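Long-range contacts in chromosomal replication initiator protein DnaA (Thermotoga maritima, PDB 2Z4S), which probably binds the chromosomal origin oriC in its ATP-bound form to start DNA replication once per cell cycle: residues D101-N106 with I150-V155; L161-I166 with I197-D202; P132-G137 with G255-L260; K190-V195 with F220-D225. One frame throughout, in Å; residues are numbered along the deposited sequence.

Contact 1. Residues D101-N106 with I150-V155. With ADP (adenosine-5'-diphosphate), chain C.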
# COMPACT_ATOMS: atom_id res chain seq x y z
N ASP A 101 6.80 5.46 -8.02
CA ASP A 101 6.82 6.32 -6.85
C ASP A 101 6.92 5.53 -5.56
O ASP A 101 7.62 5.92 -4.63
CB ASP A 101 5.56 7.18 -6.79
CG ASP A 101 5.44 8.11 -7.97
OD1 ASP A 101 6.44 8.24 -8.72
OD2 ASP A 101 4.36 8.73 -8.12
N TYR A 102 6.22 4.40 -5.51
CA TYR A 102 6.21 3.54 -4.33
C TYR A 102 7.52 2.82 -4.09
O TYR A 102 7.69 1.66 -4.46
CB TYR A 102 5.08 2.54 -4.44
CG TYR A 102 3.73 3.20 -4.51
CD1 TYR A 102 2.62 2.52 -5.00
CD2 TYR A 102 3.58 4.51 -4.09
CE1 TYR A 102 1.38 3.14 -5.06
CE2 TYR A 102 2.35 5.13 -4.14
CZ TYR A 102 1.26 4.44 -4.62
OH TYR A 102 0.05 5.09 -4.64
N THR A 103 8.46 3.52 -3.47
CA THR A 103 9.75 2.94 -3.16
C THR A 103 10.05 3.33 -1.73
O THR A 103 9.40 4.23 -1.20
CB THR A 103 10.86 3.51 -4.05
OG1 THR A 103 11.01 4.90 -3.76
CG2 THR A 103 10.53 3.31 -5.52
N PHE A 104 11.00 2.65 -1.11
CA PHE A 104 11.37 2.98 0.26
C PHE A 104 11.97 4.39 0.27
O PHE A 104 11.77 5.17 1.21
CB PHE A 104 12.40 1.98 0.78
CG PHE A 104 11.84 0.61 1.07
CD1 PHE A 104 12.30 -0.51 0.38
CD2 PHE A 104 10.86 0.44 2.06
CE1 PHE A 104 11.81 -1.78 0.67
CE2 PHE A 104 10.37 -0.82 2.35
CZ PHE A 104 10.84 -1.94 1.65
N GLU A 105 12.69 4.72 -0.80
CA GLU A 105 13.31 6.02 -0.92
C GLU A 105 12.32 7.18 -0.87
O GLU A 105 12.66 8.27 -0.41
CB GLU A 105 14.13 6.11 -2.21
CG GLU A 105 15.29 5.12 -2.28
CD GLU A 105 14.89 3.80 -2.93
OE1 GLU A 105 14.66 3.81 -4.17
OE2 GLU A 105 14.81 2.77 -2.22
N ASN A 106 11.09 6.98 -1.33
CA ASN A 106 10.12 8.07 -1.29
C ASN A 106 9.25 7.97 -0.06
O ASN A 106 8.21 8.62 0.04
CB ASN A 106 9.26 8.08 -2.53
CG ASN A 106 10.07 8.12 -3.78
OD1 ASN A 106 11.16 8.68 -3.80
ND2 ASN A 106 9.56 7.53 -4.85
N ILE A 150 8.46 -3.04 -1.29
CA ILE A 150 9.00 -4.39 -1.16
C ILE A 150 9.13 -4.94 -2.58
O ILE A 150 10.13 -5.55 -2.94
CB ILE A 150 8.05 -5.33 -0.37
CG1 ILE A 150 7.86 -4.81 1.06
CG2 ILE A 150 8.58 -6.75 -0.37
CD1 ILE A 150 6.97 -5.68 1.92
N GLY A 151 8.10 -4.70 -3.39
CA GLY A 151 8.11 -5.18 -4.75
C GLY A 151 9.28 -4.61 -5.51
O GLY A 151 10.19 -5.34 -5.90
N ASN A 152 9.27 -3.30 -5.68
CA ASN A 152 10.33 -2.62 -6.41
C ASN A 152 11.74 -2.90 -5.90
O ASN A 152 12.66 -3.13 -6.69
CB ASN A 152 10.09 -1.12 -6.42
CG ASN A 152 9.14 -0.70 -7.51
OD1 ASN A 152 9.33 -1.06 -8.68
ND2 ASN A 152 8.10 0.05 -7.14
N TYR A 153 11.90 -2.88 -4.59
CA TYR A 153 13.20 -3.13 -4.02
C TYR A 153 13.69 -4.50 -4.43
O TYR A 153 14.86 -4.66 -4.74
CB TYR A 153 13.14 -3.08 -2.50
CG TYR A 153 14.48 -3.28 -1.85
CD1 TYR A 153 15.41 -2.25 -1.78
CD2 TYR A 153 14.83 -4.51 -1.28
CE1 TYR A 153 16.63 -2.42 -1.15
CE2 TYR A 153 16.05 -4.69 -0.65
CZ TYR A 153 16.95 -3.64 -0.59
OH TYR A 153 18.16 -3.79 0.04
N VAL A 154 12.79 -5.48 -4.44
CA VAL A 154 13.20 -6.83 -4.79
C VAL A 154 13.46 -6.99 -6.26
O VAL A 154 14.23 -7.84 -6.66
CB VAL A 154 12.17 -7.90 -4.36
CG1 VAL A 154 12.60 -9.27 -4.88
CG2 VAL A 154 12.06 -7.95 -2.83
N VAL A 155 12.80 -6.16 -7.06
CA VAL A 155 12.99 -6.22 -8.50
C VAL A 155 14.38 -5.73 -8.88
O VAL A 155 15.00 -6.23 -9.82
CB VAL A 155 11.94 -5.38 -9.25
CG1 VAL A 155 12.25 -5.38 -10.72
CG2 VAL A 155 10.55 -5.94 -8.99
PB ADP C . -3.19 3.46 1.73
O1B ADP C . -2.13 2.73 2.43
O2B ADP C . -4.43 3.64 2.70
O3B ADP C . -3.64 2.67 0.40
PA ADP C . -1.44 4.91 0.34
O1A ADP C . -0.29 4.19 0.93
O2A ADP C . -1.83 4.19 -1.03
O3A ADP C . -2.72 4.93 1.34
O5' ADP C . -1.11 6.44 0.07
C5' ADP C . -0.00 6.42 -0.77
C4' ADP C . 0.42 7.81 -1.17
O4' ADP C . 0.71 8.60 -0.01
C3' ADP C . 1.66 7.63 -2.03
O3' ADP C . 1.46 8.15 -3.35
C2' ADP C . 2.79 8.31 -1.28
O2' ADP C . 3.40 9.33 -2.10
C1' ADP C . 2.13 8.91 -0.01
N9 ADP C . 2.75 8.43 1.23
C8 ADP C . 2.22 7.57 2.15
N7 ADP C . 3.05 7.38 3.13
C5 ADP C . 4.16 8.11 2.91
C6 ADP C . 5.38 8.33 3.60
N6 ADP C . 5.61 7.71 4.81
N1 ADP C . 6.30 9.16 3.06
C2 ADP C . 6.09 9.77 1.89
N3 ADP C . 4.95 9.59 1.22
C4 ADP C . 3.98 8.79 1.68
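The loop 101-106 runs past helix 143-157 and comes nearest to it at Thr103 and Asn152, whose CA atoms are 6.5 Å apart. One hydrogen bond crosses the contact, from a side chain to a backbone carbonyl. Asn152 ND2 donates to Tyr102 O at 3.2 Å, with an N-H...O angle of 157°. The oxygen lies in the amide plane of Asn152, but the donor stands above the carbonyl plane of Tyr102. The same ND2 makes a weak bond to Asn99 O. Phe104 carries the apolar part. Its ring edge is turned to the face of Tyr153 in an offset edge-to-face pair, centroids 5.8 Å apart and planes at 74°. Phe104 CE1 touches Tyr153 CB at 3.7 Å, and CZ reaches Ile150 CG1 at 4.2 Å. Within the loop, Thr103 OG1 accepts from Asn106 N, an ST motif. Tyr102, with CG beside the backbone N (chi1 -61°), brings its ring edge to the ribose: CE2 is 3.2 Å from ADP O3'. The ring also stacks on His145. Cutting Tyr102 back to an alanine would probably leave His145 without its stacking partner and open a gap beside the ribose. Asn106 O approaches the adenine at C2. A loop that lines the adenosine side of the nucleotide, held against the helix that follows the P-loop, is typical of an AAA+ ATP-binding site.

Contact 2. Residues L161-I166 with I197-D202; sequences LRVMYI and ILLIDD
Val163 to Ile166 pair with Ile197 to Asp201 as neighbouring parallel strands of the AAA+ sheet, and segment 197-202 has the hydrophobic run and two aspartates expected of a Walker B motif. The strand axes approach to 4.7 Å at an angle of 11°. Met164 is bonded through both its N and its O: N donates to Ile197 O at 2.8 Å, and O accepts from Leu199 N. Ile166 repeats the pattern, its N on Leu199 O and its O taking Asp201 N at 3.0 Å. On one face Val163 CG1 lies 3.4 Å from Ile197 CG2, the two side chains side by side. Leu199 CB meets Tyr165 CD1 there. On the other face Ile166 CG2 touches Ile200 CG2 at 3.9 Å. Tyr165 has CG anti to the backbone N (chi1 173°), which carries its ring past Leu199 to Asp201. There OH donates to Asp201 OD2; the modelled length is very short and doubtful at this resolution. This oxygen lies near the ring plane, and the carboxylate is turned 83° to the ring. OD2 is also bonded to Thr144 OG1, while OD1 uses its anti lone pair for Asp202 N. With a phenylalanine in place of Tyr165, Asp201 OD2 would probably lose one of its partners and its carboxylate would be freer to turn. Asp202, just past the strand, and Thr144 belong to the magnesium site, consistent with a Walker B strand.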
# COMPACT_ATOMS: atom_id res chain seq x y z
N LEU A 161 13.81 -12.95 -9.94
CA LEU A 161 12.69 -13.38 -9.12
C LEU A 161 11.36 -12.93 -9.67
O LEU A 161 11.20 -11.80 -10.12
CB LEU A 161 12.82 -12.89 -7.68
CG LEU A 161 13.71 -13.69 -6.73
CD1 LEU A 161 13.38 -13.32 -5.30
CD2 LEU A 161 13.48 -15.17 -6.93
N ARG A 162 10.40 -13.85 -9.60
CA ARG A 162 9.04 -13.62 -10.07
C ARG A 162 8.26 -12.92 -8.95
O ARG A 162 7.75 -13.57 -8.03
CB ARG A 162 8.41 -14.98 -10.40
CG ARG A 162 9.45 -16.09 -10.67
CD ARG A 162 8.85 -17.50 -10.57
NE ARG A 162 8.13 -17.88 -11.79
CZ ARG A 162 8.64 -18.64 -12.75
NH1 ARG A 162 9.87 -19.13 -12.63
NH2 ARG A 162 7.93 -18.89 -13.85
N VAL A 163 8.17 -11.59 -9.03
CA VAL A 163 7.45 -10.84 -8.01
C VAL A 163 6.03 -10.54 -8.46
O VAL A 163 5.81 -9.99 -9.54
CB VAL A 163 8.13 -9.51 -7.70
CG1 VAL A 163 7.38 -8.78 -6.59
CG2 VAL A 163 9.57 -9.76 -7.30
N MET A 164 5.07 -10.89 -7.61
CA MET A 164 3.66 -10.70 -7.92
C MET A 164 2.92 -9.77 -6.96
O MET A 164 2.81 -10.04 -5.76
CB MET A 164 2.97 -12.07 -7.93
CG MET A 164 1.45 -12.03 -8.10
SD MET A 164 0.92 -11.57 -9.75
CE MET A 164 1.06 -13.16 -10.57
N TYR A 165 2.43 -8.66 -7.51
CA TYR A 165 1.66 -7.68 -6.76
C TYR A 165 0.25 -7.87 -7.25
O TYR A 165 0.04 -8.02 -8.45
CB TYR A 165 2.11 -6.25 -7.05
CG TYR A 165 1.20 -5.22 -6.41
CD1 TYR A 165 1.19 -5.04 -5.03
CD2 TYR A 165 0.30 -4.50 -7.17
CE1 TYR A 165 0.28 -4.18 -4.42
CE2 TYR A 165 -0.61 -3.64 -6.58
CZ TYR A 165 -0.62 -3.49 -5.21
OH TYR A 165 -1.56 -2.67 -4.63
N ILE A 166 -0.72 -7.85 -6.36
CA ILE A 166 -2.09 -8.07 -6.77
C ILE A 166 -3.05 -7.42 -5.81
O ILE A 166 -2.65 -6.88 -4.78
CB ILE A 166 -2.40 -9.58 -6.84
CG1 ILE A 166 -3.15 -9.90 -8.13
CG2 ILE A 166 -3.20 -10.03 -5.63
CD1 ILE A 166 -2.24 -10.01 -9.35
N ILE A 197 7.48 -14.27 -4.62
CA ILE A 197 6.95 -13.39 -3.61
C ILE A 197 5.61 -12.90 -4.14
O ILE A 197 5.48 -12.52 -5.31
CB ILE A 197 7.90 -12.20 -3.33
CG1 ILE A 197 7.25 -11.30 -2.29
CG2 ILE A 197 8.23 -11.47 -4.62
CD1 ILE A 197 8.05 -10.08 -1.97
N LEU A 198 4.61 -12.95 -3.26
CA LEU A 198 3.24 -12.57 -3.58
C LEU A 198 2.83 -11.43 -2.64
O LEU A 198 2.85 -11.58 -1.41
CB LEU A 198 2.35 -13.81 -3.40
CG LEU A 198 0.84 -13.92 -3.67
CD1 LEU A 198 0.07 -13.82 -2.37
CD2 LEU A 198 0.40 -12.88 -4.66
N LEU A 199 2.48 -10.28 -3.20
CA LEU A 199 2.08 -9.14 -2.40
C LEU A 199 0.59 -8.93 -2.62
O LEU A 199 0.19 -8.75 -3.76
CB LEU A 199 2.84 -7.90 -2.87
CG LEU A 199 4.33 -8.11 -3.15
CD1 LEU A 199 4.82 -7.05 -4.11
CD2 LEU A 199 5.12 -8.09 -1.85
N ILE A 200 -0.22 -8.96 -1.57
CA ILE A 200 -1.67 -8.78 -1.75
C ILE A 200 -2.17 -7.54 -1.05
O ILE A 200 -2.06 -7.44 0.18
CB ILE A 200 -2.49 -9.95 -1.19
CG1 ILE A 200 -1.80 -11.29 -1.48
CG2 ILE A 200 -3.88 -9.94 -1.80
CD1 ILE A 200 -2.29 -12.42 -0.58
N ASP A 201 -2.76 -6.62 -1.80
CA ASP A 201 -3.24 -5.36 -1.23
C ASP A 201 -4.70 -5.42 -0.81
O ASP A 201 -5.45 -6.29 -1.26
CB ASP A 201 -3.05 -4.22 -2.23
CG ASP A 201 -2.60 -2.91 -1.57
OD1 ASP A 201 -3.03 -2.59 -0.44
OD2 ASP A 201 -1.83 -2.17 -2.23
N ASP A 202 -5.10 -4.48 0.04
CA ASP A 202 -6.46 -4.36 0.55
C ASP A 202 -7.18 -5.68 0.63
O ASP A 202 -7.92 -6.04 -0.27
CB ASP A 202 -7.27 -3.42 -0.32
CG ASP A 202 -6.74 -2.02 -0.30
OD1 ASP A 202 -7.00 -1.29 0.69
OD2 ASP A 202 -6.06 -1.64 -1.27

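Contact 3. Residues P132-G137 with G255-L260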
# COMPACT_ATOMS: atom_id res chain seq x y z
N PRO A 132 4.39 -14.64 7.03
CA PRO A 132 4.31 -13.51 6.12
C PRO A 132 4.38 -12.18 6.87
O PRO A 132 4.52 -12.12 8.09
CB PRO A 132 2.95 -13.70 5.49
CG PRO A 132 2.12 -14.03 6.73
CD PRO A 132 3.05 -14.98 7.54
N LEU A 133 4.24 -11.10 6.12
CA LEU A 133 4.23 -9.77 6.69
C LEU A 133 2.79 -9.30 6.51
O LEU A 133 2.22 -9.43 5.43
CB LEU A 133 5.18 -8.84 5.92
CG LEU A 133 5.14 -7.33 6.19
CD1 LEU A 133 5.20 -7.02 7.68
CD2 LEU A 133 6.29 -6.70 5.45
N PHE A 134 2.20 -8.79 7.58
CA PHE A 134 0.83 -8.32 7.52
C PHE A 134 0.78 -6.90 8.01
O PHE A 134 0.75 -6.66 9.21
CB PHE A 134 -0.09 -9.19 8.38
CG PHE A 134 -1.54 -8.81 8.28
CD1 PHE A 134 -2.05 -7.75 9.01
CD2 PHE A 134 -2.39 -9.52 7.43
CE1 PHE A 134 -3.40 -7.39 8.90
CE2 PHE A 134 -3.73 -9.17 7.31
CZ PHE A 134 -4.24 -8.09 8.05
N ILE A 135 0.78 -5.96 7.08
CA ILE A 135 0.72 -4.55 7.41
C ILE A 135 -0.73 -4.08 7.43
O ILE A 135 -1.52 -4.49 6.59
CB ILE A 135 1.50 -3.72 6.38
CG1 ILE A 135 2.95 -4.21 6.30
CG2 ILE A 135 1.45 -2.25 6.75
CD1 ILE A 135 3.81 -3.43 5.33
N TYR A 136 -1.08 -3.24 8.39
CA TYR A 136 -2.46 -2.76 8.46
C TYR A 136 -2.52 -1.34 9.01
O TYR A 136 -1.67 -0.93 9.81
CB TYR A 136 -3.30 -3.71 9.32
CG TYR A 136 -3.17 -3.53 10.83
CD1 TYR A 136 -4.09 -2.75 11.54
CD2 TYR A 136 -2.14 -4.15 11.55
CE1 TYR A 136 -4.00 -2.58 12.92
CE2 TYR A 136 -2.04 -3.98 12.93
CZ TYR A 136 -2.97 -3.20 13.61
OH TYR A 136 -2.89 -3.03 14.98
N GLY A 137 -3.54 -0.60 8.60
CA GLY A 137 -3.73 0.77 9.06
C GLY A 137 -4.84 1.43 8.27
O GLY A 137 -5.24 0.92 7.22
N GLY A 255 3.08 -14.38 11.66
CA GLY A 255 4.31 -13.79 11.19
C GLY A 255 4.34 -12.34 11.61
O GLY A 255 3.62 -11.94 12.55
N LEU A 256 5.17 -11.55 10.92
CA LEU A 256 5.28 -10.13 11.20
C LEU A 256 3.94 -9.44 10.99
O LEU A 256 3.27 -9.65 9.98
CB LEU A 256 6.32 -9.49 10.29
CG LEU A 256 7.76 -9.67 10.77
CD1 LEU A 256 8.71 -8.88 9.89
CD2 LEU A 256 7.84 -9.20 12.22
N VAL A 257 3.56 -8.62 11.96
CA VAL A 257 2.30 -7.90 11.92
C VAL A 257 2.49 -6.45 12.32
O VAL A 257 2.27 -6.10 13.48
CB VAL A 257 1.31 -8.52 12.89
CG1 VAL A 257 -0.01 -7.77 12.86
CG2 VAL A 257 1.13 -9.98 12.54
N ALA A 258 2.87 -5.59 11.38
CA ALA A 258 3.08 -4.18 11.67
C ALA A 258 1.82 -3.32 11.53
O ALA A 258 0.87 -3.69 10.85
CB ALA A 258 4.17 -3.63 10.78
N LYS A 259 1.82 -2.16 12.19
CA LYS A 259 0.69 -1.23 12.15
C LYS A 259 1.10 0.21 11.78
O LYS A 259 2.04 0.76 12.36
CB LYS A 259 -0.01 -1.20 13.51
CG LYS A 259 -1.06 -0.13 13.60
CD LYS A 259 -1.54 0.06 15.02
CE LYS A 259 -2.64 1.09 15.07
NZ LYS A 259 -2.99 1.48 16.46
N LEU A 260 0.41 0.81 10.83
CA LEU A 260 0.69 2.18 10.44
C LEU A 260 -0.28 3.10 11.18
O LEU A 260 -1.43 2.74 11.39
CB LEU A 260 0.51 2.36 8.93
CG LEU A 260 1.55 1.73 8.01
CD1 LEU A 260 1.04 1.66 6.60
CD2 LEU A 260 2.81 2.56 8.02
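Backbone hydrogen bonds tie Phe134 and Tyr136 to the extended segment 255-260. Phe134 N donates to Leu256 O at 2.8 Å, Tyr136 N to Ala258 O at 3.2 Å, and Leu260 N to Tyr136 O at 2.9 Å. The two segments run the same way, their end-to-end directions 21° apart. CA-H...O contacts fill in between these bonds, as from Val257 CA to Phe134 O and from Lys259 CA to Tyr136 O (3.3 Å). The one contact with an aromatic face is a CH-pi interaction. Lys259 CG sits over the ring of Tyr136, 4.0 Å from the centroid and 28° off the normal. Tyr136 has its CG between the backbone N and the carbonyl carbon (chi1 81°), which swings the ring across to the lysine. The extended lysine chain passes obliquely over it, with CD close to OH. Apolar side chains meet in pairs. Leu133 CD1 touches Leu256 CB at 3.8 Å, and Ile135 CG2 touches Leu260 CD1 at 3.9 Å. Val257 CG1 is a looser neighbour of the rings of Phe134 and Tyr136. Strand 229-234 bonds to the other edge of strand 133-136, so segment 255-260 lies where the fifth strand of an AAA+ sheet is expected. Leu133 and Leu260 face helices 114-125 and 143-157. The Phe134 ring lies on the opposite face from Leu133, where it meets Phe252 of helix 246-253.

Contact 4. Residues K190-V195 with F220-D225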
# COMPACT_ATOMS: atom_id res chain seq x y z
N LYS A 190 -0.68 -19.71 -11.82
CA LYS A 190 -0.37 -18.29 -11.75
C LYS A 190 -0.12 -17.71 -10.36
O LYS A 190 0.79 -16.90 -10.19
CB LYS A 190 -1.49 -17.49 -12.42
CG LYS A 190 -1.34 -15.99 -12.32
CD LYS A 190 -2.59 -15.28 -12.80
CE LYS A 190 -2.43 -13.79 -12.73
NZ LYS A 190 -3.69 -13.08 -13.01
N TYR A 191 -0.91 -18.11 -9.37
CA TYR A 191 -0.70 -17.55 -8.04
C TYR A 191 0.13 -18.42 -7.11
O TYR A 191 0.25 -18.12 -5.92
CB TYR A 191 -2.04 -17.20 -7.38
CG TYR A 191 -2.71 -16.00 -8.01
CD1 TYR A 191 -3.47 -16.13 -9.17
CD2 TYR A 191 -2.57 -14.72 -7.46
CE1 TYR A 191 -4.07 -15.03 -9.77
CE2 TYR A 191 -3.17 -13.62 -8.04
CZ TYR A 191 -3.92 -13.78 -9.20
OH TYR A 191 -4.54 -12.70 -9.80
N ARG A 192 0.71 -19.49 -7.64
CA ARG A 192 1.57 -20.36 -6.84
C ARG A 192 2.77 -20.71 -7.71
O ARG A 192 3.76 -19.98 -7.76
CB ARG A 192 0.84 -21.64 -6.44
CG ARG A 192 -0.54 -21.40 -5.88
CD ARG A 192 -1.18 -22.69 -5.44
NE ARG A 192 -2.59 -22.55 -5.13
CZ ARG A 192 -3.31 -23.47 -4.50
NH1 ARG A 192 -2.74 -24.59 -4.10
NH2 ARG A 192 -4.60 -23.26 -4.26
N LYS A 193 2.66 -21.84 -8.41
CA LYS A 193 3.71 -22.30 -9.31
C LYS A 193 4.69 -21.21 -9.76
O LYS A 193 5.89 -21.30 -9.50
CB LYS A 193 3.05 -22.93 -10.55
CG LYS A 193 4.01 -23.58 -11.54
CD LYS A 193 4.53 -24.90 -11.00
CE LYS A 193 5.24 -25.71 -12.09
NZ LYS A 193 5.62 -27.07 -11.61
N LYS A 194 4.17 -20.16 -10.39
CA LYS A 194 5.02 -19.10 -10.91
C LYS A 194 5.18 -17.80 -10.09
O LYS A 194 5.10 -16.70 -10.65
CB LYS A 194 4.56 -18.74 -12.33
CG LYS A 194 3.78 -19.86 -13.02
CD LYS A 194 3.60 -19.60 -14.51
CE LYS A 194 4.91 -19.81 -15.27
NZ LYS A 194 4.79 -19.54 -16.73
N VAL A 195 5.41 -17.92 -8.79
CA VAL A 195 5.62 -16.73 -7.95
C VAL A 195 6.54 -17.04 -6.81
O VAL A 195 6.42 -18.09 -6.18
CB VAL A 195 4.31 -16.16 -7.34
CG1 VAL A 195 3.38 -15.71 -8.43
CG2 VAL A 195 3.66 -17.18 -6.43
N PHE A 220 -2.00 -19.60 0.17
CA PHE A 220 -1.14 -19.17 1.25
C PHE A 220 -0.26 -20.33 1.67
O PHE A 220 0.96 -20.29 1.54
CB PHE A 220 -1.97 -18.72 2.45
CG PHE A 220 -1.16 -18.20 3.61
CD1 PHE A 220 -1.01 -16.83 3.81
CD2 PHE A 220 -0.58 -19.08 4.52
CE1 PHE A 220 -0.29 -16.35 4.90
CE2 PHE A 220 0.14 -18.60 5.61
CZ PHE A 220 0.29 -17.24 5.80
N ASN A 221 -0.91 -21.38 2.17
CA ASN A 221 -0.21 -22.56 2.67
C ASN A 221 0.80 -23.19 1.72
O ASN A 221 1.84 -23.67 2.15
CB ASN A 221 -1.23 -23.60 3.13
CG ASN A 221 -2.03 -23.12 4.32
OD1 ASN A 221 -1.46 -22.64 5.30
ND2 ASN A 221 -3.35 -23.26 4.25
N GLU A 222 0.51 -23.17 0.43
CA GLU A 222 1.44 -23.78 -0.51
C GLU A 222 2.68 -22.92 -0.69
O GLU A 222 3.80 -23.43 -0.77
CB GLU A 222 0.77 -24.01 -1.85
CG GLU A 222 1.52 -24.99 -2.72
CD GLU A 222 0.76 -25.32 -3.98
OE1 GLU A 222 0.77 -24.49 -4.91
OE2 GLU A 222 0.15 -26.41 -4.03
N LEU A 223 2.48 -21.60 -0.76
CA LEU A 223 3.60 -20.68 -0.92
C LEU A 223 4.47 -20.75 0.33
O LEU A 223 5.70 -20.72 0.26
CB LEU A 223 3.09 -19.26 -1.12
CG LEU A 223 2.38 -18.99 -2.44
CD1 LEU A 223 1.82 -17.58 -2.45
CD2 LEU A 223 3.37 -19.18 -3.57
N HIS A 224 3.81 -20.85 1.48
CA HIS A 224 4.49 -20.90 2.76
C HIS A 224 5.31 -22.18 2.93
O HIS A 224 6.36 -22.16 3.58
CB HIS A 224 3.48 -20.79 3.90
CG HIS A 224 4.07 -20.31 5.18
ND1 HIS A 224 5.38 -20.54 5.53
CD2 HIS A 224 3.53 -19.61 6.21
CE1 HIS A 224 5.63 -20.01 6.71
NE2 HIS A 224 4.52 -19.44 7.14
N ASP A 225 4.85 -23.30 2.37
CA ASP A 225 5.61 -24.53 2.51
C ASP A 225 6.80 -24.56 1.56
O ASP A 225 7.60 -25.49 1.59
CB ASP A 225 4.74 -25.76 2.25
CG ASP A 225 3.76 -26.04 3.38
OD1 ASP A 225 4.03 -25.60 4.52
OD2 ASP A 225 2.74 -26.71 3.12
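Arg192 NH1 meets Glu222 OE2 in a salt bridge of 3.4 Å that joins helix 184-193 to helix 210-224. As a hydrogen bond it is weak, with an N-H...O angle of 145°. The oxygen sits at the edge of the guanidinium, near its plane, and the carboxylate plane is turned 71° to that of the guanidinium. Both side chains are drawn out: Arg192 is extended from CG to NE, Glu222 beyond CG, and they cross at about a right angle. The exact place of Glu222 OE1 against the arginine chain is doubtful at this resolution. The stronger partner of Arg192 is Glu215, about two turns before Glu222 on helix 210-224, which binds NH2 in a second salt bridge. Two carboxylates thus share one guanidinium, which is likely to ease the burial of its charge.

Next to this polar pair lies an apolar one. Leu223 has its CG beside the backbone N (chi1 -69°), and from there its two methyls reach segment 190-195. CD2 touches Val195 CG2 at 3.5 Å and Arg192 CA at 3.9 Å. CD1 lies 3.8 Å from Tyr191 O. The backbones come nearest here, the CA atoms of Arg192 and Leu223 being 6.3 Å apart. The Tyr191 ring stacks on Phe187 and meets Phe171 edge-to-face. The site is far from the nucleotide. It joins the helices on either side in sequence of strand 197-201, a pairing of neighbouring crossover helices typical of the layered alpha/beta core of P-loop ATPases.

Contacts 2 and 3 reach the same parallel sheet, with centres about 15 Å apart and no direct touch. Helix 143-157 of contact 1 packs on both: Ile150 CG2 is 3.7 Å from Ile197 CD1, and Ile150 CD1 is 3.7 Å from Leu133 CD2. Contact 4 meets contact 2 through Met164 CB and Val195 CG1, 3.7 Å apart. It touches contact 3 where Phe220 CZ lies 3.8 Å from Pro132 CG. Three contacts border the nucleotide site: contact 1 on the adenosine side, contact 2 at the magnesium ion, and contact 3 through Gly137, whose O is bonded to Lys143. Contact 4 stands apart, about 22 Å from contact 1 between centres.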